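Local coordinates for 35 kDa hemin binding protein (Porphyromonas gingivalis, PDB 5Y1A) that probably binds hemin and is a cargo of the type IX secretion system that carries a thioredoxin domain and a beta-sandwich domain, at residues T164-V169 and S228-K233. Numbering follows the deposited sequence. Where two conformers were deposited one is given.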
ATOM      1  N   THR A 164       6.184  -5.693  -8.934  1.00 11.79           N
ATOM      2  CA  THR A 164       6.087  -6.935  -9.678  1.00 12.24           C
ATOM      3  C   THR A 164       5.817  -8.045  -8.664  1.00 12.07           C
ATOM      4  O   THR A 164       6.594  -8.235  -7.715  1.00 12.78           O
ATOM      5  CB  THR A 164       7.379  -7.209 -10.463  1.00 12.64           C
ATOM      6  OG1 THR A 164       7.612  -6.109 -11.343  1.00 13.83           O
ATOM      7  CG2 THR A 164       7.231  -8.476 -11.288  1.00 14.00           C
ATOM      8  N   PHE A 165       4.693  -8.743  -8.856  1.00 12.40           N
ATOM      9  CA  PHE A 165       4.249  -9.793  -7.954  1.00 11.95           C
ATOM     10  C   PHE A 165       4.422 -11.090  -8.684  1.00 13.18           C
ATOM     11  O   PHE A 165       3.851 -11.280  -9.755  1.00 13.85           O
ATOM     12  CB  PHE A 165       2.765  -9.635  -7.599  1.00 11.64           C
ATOM     13  CG  PHE A 165       2.410  -8.263  -7.135  1.00 11.63           C
ATOM     14  CD1 PHE A 165       2.988  -7.754  -5.991  1.00 13.11           C
ATOM     15  CD2 PHE A 165       1.571  -7.443  -7.885  1.00 11.88           C
ATOM     16  CE1 PHE A 165       2.680  -6.473  -5.548  1.00 13.48           C
ATOM     17  CE2 PHE A 165       1.257  -6.149  -7.435  1.00 13.02           C
ATOM     18  CZ  PHE A 165       1.833  -5.669  -6.273  1.00 11.38           C
ATOM     19  N   THR A 166       5.240 -11.963  -8.124  1.00 14.19           N
ATOM     20  CA  THR A 166       5.504 -13.251  -8.746  1.00 14.38           C
ATOM     21  C   THR A 166       5.267 -14.306  -7.692  1.00 14.07           C
ATOM     22  O   THR A 166       5.597 -14.117  -6.526  1.00 13.73           O
ATOM     23  CB  THR A 166       6.974 -13.367  -9.255  1.00 15.32           C
ATOM     24  OG1 THR A 166       7.870 -13.134  -8.163  1.00 16.60           O
ATOM     25  CG2 THR A 166       7.247 -12.343 -10.385  1.00 14.87           C
ATOM     26  N   GLY A 167       4.716 -15.429  -8.106  1.00 13.36           N
ATOM     27  CA  GLY A 167       4.443 -16.461  -7.128  1.00 13.64           C
ATOM     28  C   GLY A 167       4.115 -17.795  -7.734  1.00 13.97           C
ATOM     29  O   GLY A 167       4.275 -18.014  -8.939  1.00 13.20           O
ATOM     30  N   LYS A 168       3.666 -18.714  -6.885  0.50 13.94           N
ATOM     31  CA  LYS A 168       3.313 -20.057  -7.322  0.50 14.04           C
ATOM     32  C   LYS A 168       2.214 -20.589  -6.438  0.50 14.01           C
ATOM     33  O   LYS A 168       2.135 -20.224  -5.275  0.50 13.80           O
ATOM     34  CB  LYS A 168       4.514 -21.001  -7.218  0.50 14.29           C
ATOM     35  CG  LYS A 168       5.433 -20.980  -8.417  0.50 14.81           C
ATOM     36  CD  LYS A 168       6.397 -22.147  -8.376  0.50 16.20           C
ATOM     37  CE  LYS A 168       7.097 -22.328  -9.717  0.50 16.80           C
ATOM     38  NZ  LYS A 168       7.770 -21.069 -10.179  0.50 19.48           N
ATOM     39  N   VAL A 169       1.378 -21.459  -7.000  1.00 14.33           N
ATOM     40  CA  VAL A 169       0.337 -22.132  -6.237  1.00 14.07           C
ATOM     41  C   VAL A 169       0.565 -23.645  -6.370  1.00 14.36           C
ATOM     42  O   VAL A 169       1.087 -24.117  -7.387  1.00 14.73           O
ATOM     43  CB  VAL A 169      -1.109 -21.728  -6.663  1.00 14.58           C
ATOM     44  CG1 VAL A 169      -1.275 -20.200  -6.658  1.00 13.04           C
ATOM     45  CG2 VAL A 169      -1.496 -22.280  -8.055  1.00 14.60           C
ATOM     46  N   SER A 228       2.860 -21.151 -11.696  0.50 14.61           N
ATOM     47  CA  SER A 228       3.482 -19.835 -11.511  0.50 13.32           C
ATOM     48  C   SER A 228       2.580 -18.733 -12.044  0.50 13.52           C
ATOM     49  O   SER A 228       1.713 -18.986 -12.881  0.50 13.32           O
ATOM     50  CB  SER A 228       4.850 -19.763 -12.206  0.50 13.24           C
ATOM     51  OG  SER A 228       4.717 -19.939 -13.604  0.50  9.60           O
ATOM     52  N   PHE A 229       2.810 -17.512 -11.561  1.00 13.71           N
ATOM     53  CA  PHE A 229       2.126 -16.309 -12.067  1.00 13.60           C
ATOM     54  C   PHE A 229       3.010 -15.075 -11.894  1.00 13.88           C
ATOM     55  O   PHE A 229       3.901 -15.048 -11.045  1.00 12.48           O
ATOM     56  CB  PHE A 229       0.797 -16.082 -11.353  1.00 13.88           C
ATOM     57  CG  PHE A 229       0.944 -15.778  -9.865  1.00 13.86           C
ATOM     58  CD1 PHE A 229       1.164 -14.466  -9.426  1.00 14.00           C
ATOM     59  CD2 PHE A 229       0.860 -16.810  -8.911  1.00 14.98           C
ATOM     60  CE1 PHE A 229       1.290 -14.172  -8.054  1.00 16.47           C
ATOM     61  CE2 PHE A 229       0.978 -16.539  -7.552  1.00 14.92           C
ATOM     62  CZ  PHE A 229       1.212 -15.206  -7.119  1.00 15.17           C
ATOM     63  N   THR A 230       2.720 -14.053 -12.699  1.00 15.32           N
ATOM     64  CA  THR A 230       3.395 -12.760 -12.621  1.00 16.06           C
ATOM     65  C   THR A 230       2.376 -11.676 -12.927  1.00 15.94           C
ATOM     66  O   THR A 230       1.655 -11.779 -13.923  1.00 15.82           O
ATOM     67  CB  THR A 230       4.557 -12.630 -13.645  1.00 16.52           C
ATOM     68  OG1 THR A 230       5.522 -13.661 -13.426  1.00 18.77           O
ATOM     69  CG2 THR A 230       5.267 -11.277 -13.489  1.00 19.80           C
ATOM     70  N   ILE A 231       2.298 -10.667 -12.055  1.00 14.38           N
ATOM     71  CA  ILE A 231       1.475  -9.473 -12.295  1.00 15.74           C
ATOM     72  C   ILE A 231       2.388  -8.278 -12.051  1.00 15.22           C
ATOM     73  O   ILE A 231       3.084  -8.252 -11.041  1.00 15.89           O
ATOM     74  CB  ILE A 231       0.239  -9.397 -11.327  1.00 14.96           C
ATOM     75  CG1 ILE A 231      -0.819 -10.420 -11.773  1.00 16.85           C
ATOM     76  CG2 ILE A 231      -0.347  -7.959 -11.272  1.00 15.63           C
ATOM     77  CD1 ILE A 231      -2.217 -10.218 -11.195  1.00 17.36           C
ATOM     78  N   LYS A 232       2.388  -7.305 -12.966  1.00 14.91           N
ATOM     79  CA  LYS A 232       3.184  -6.096 -12.780  1.00 15.93           C
ATOM     80  C   LYS A 232       2.258  -4.877 -12.761  1.00 14.83           C
ATOM     81  O   LYS A 232       1.369  -4.740 -13.619  1.00 15.55           O
ATOM     82  CB  LYS A 232       4.268  -5.935 -13.877  1.00 16.53           C
ATOM     83  CG  LYS A 232       5.146  -4.686 -13.663  1.00 18.33           C
ATOM     84  CD  LYS A 232       6.293  -4.566 -14.703  1.00 19.00           C
ATOM     85  CE  LYS A 232       7.314  -3.518 -14.279  1.00 21.94           C
ATOM     86  NZ  LYS A 232       8.050  -2.956 -15.469  1.00 24.10           N
ATOM     87  N   LYS A 233       2.467  -3.994 -11.792  1.00 14.29           N
ATOM     88  CA  LYS A 233       1.699  -2.742 -11.731  1.00 13.12           C
ATOM     89  C   LYS A 233       2.660  -1.550 -11.815  1.00 13.11           C
ATOM     90  O   LYS A 233       3.793  -1.615 -11.346  1.00 13.68           O
ATOM     91  CB  LYS A 233       0.909  -2.646 -10.417  1.00 12.45           C
ATOM     92  CG  LYS A 233      -0.142  -3.748 -10.245  1.00 10.58           C
ATOM     93  CD  LYS A 233      -1.368  -3.452 -11.098  1.00  9.21           C
ATOM     94  CE  LYS A 233      -2.503  -4.492 -10.799  1.00  9.98           C
ATOM     95  NZ  LYS A 233      -3.695  -4.129 -11.628  1.00  9.83           N
TER
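Phe165 and Ile231 exchange two backbone hydrogen bonds, as do Gly167 and Phe229, which defines strands 164-169 and 228-233 as antiparallel neighbours with axes at 160°. The Phe165 N to Ile231 O bond, 2.8 Å long, is almost straight. At the other pair the Phe229 N to Gly167 O bond is longer, 3.0 Å, and its donor stands 41° out of the carbonyl plane, missing the lone pairs.

A CH-pi contact joins the strands: Gly167 CA lies 3.8 Å from the Phe229 ring centroid, over the face. With chi1 at 65°, Phe229 CG sits between its backbone N and carbonyl carbon, folding the ring across the glycine, whose backbone N lies above the ring centre. On this same sheet face, Ile231 CG2 meets the edge of Phe165 at CD2, 3.9 Å away. The reverse face pairs Thr166 with Thr230 side by side, CG2 to CG2 3.8 Å.

Phe165 and Phe229 point into the beta-sandwich, touching strand 245-252 of the facing sheet; Phe165 also meets strand 179-186. Strand 228-235 is outermost in its sheet within the chain, while strand 145-153 pairs with the other edge of strand 161-169.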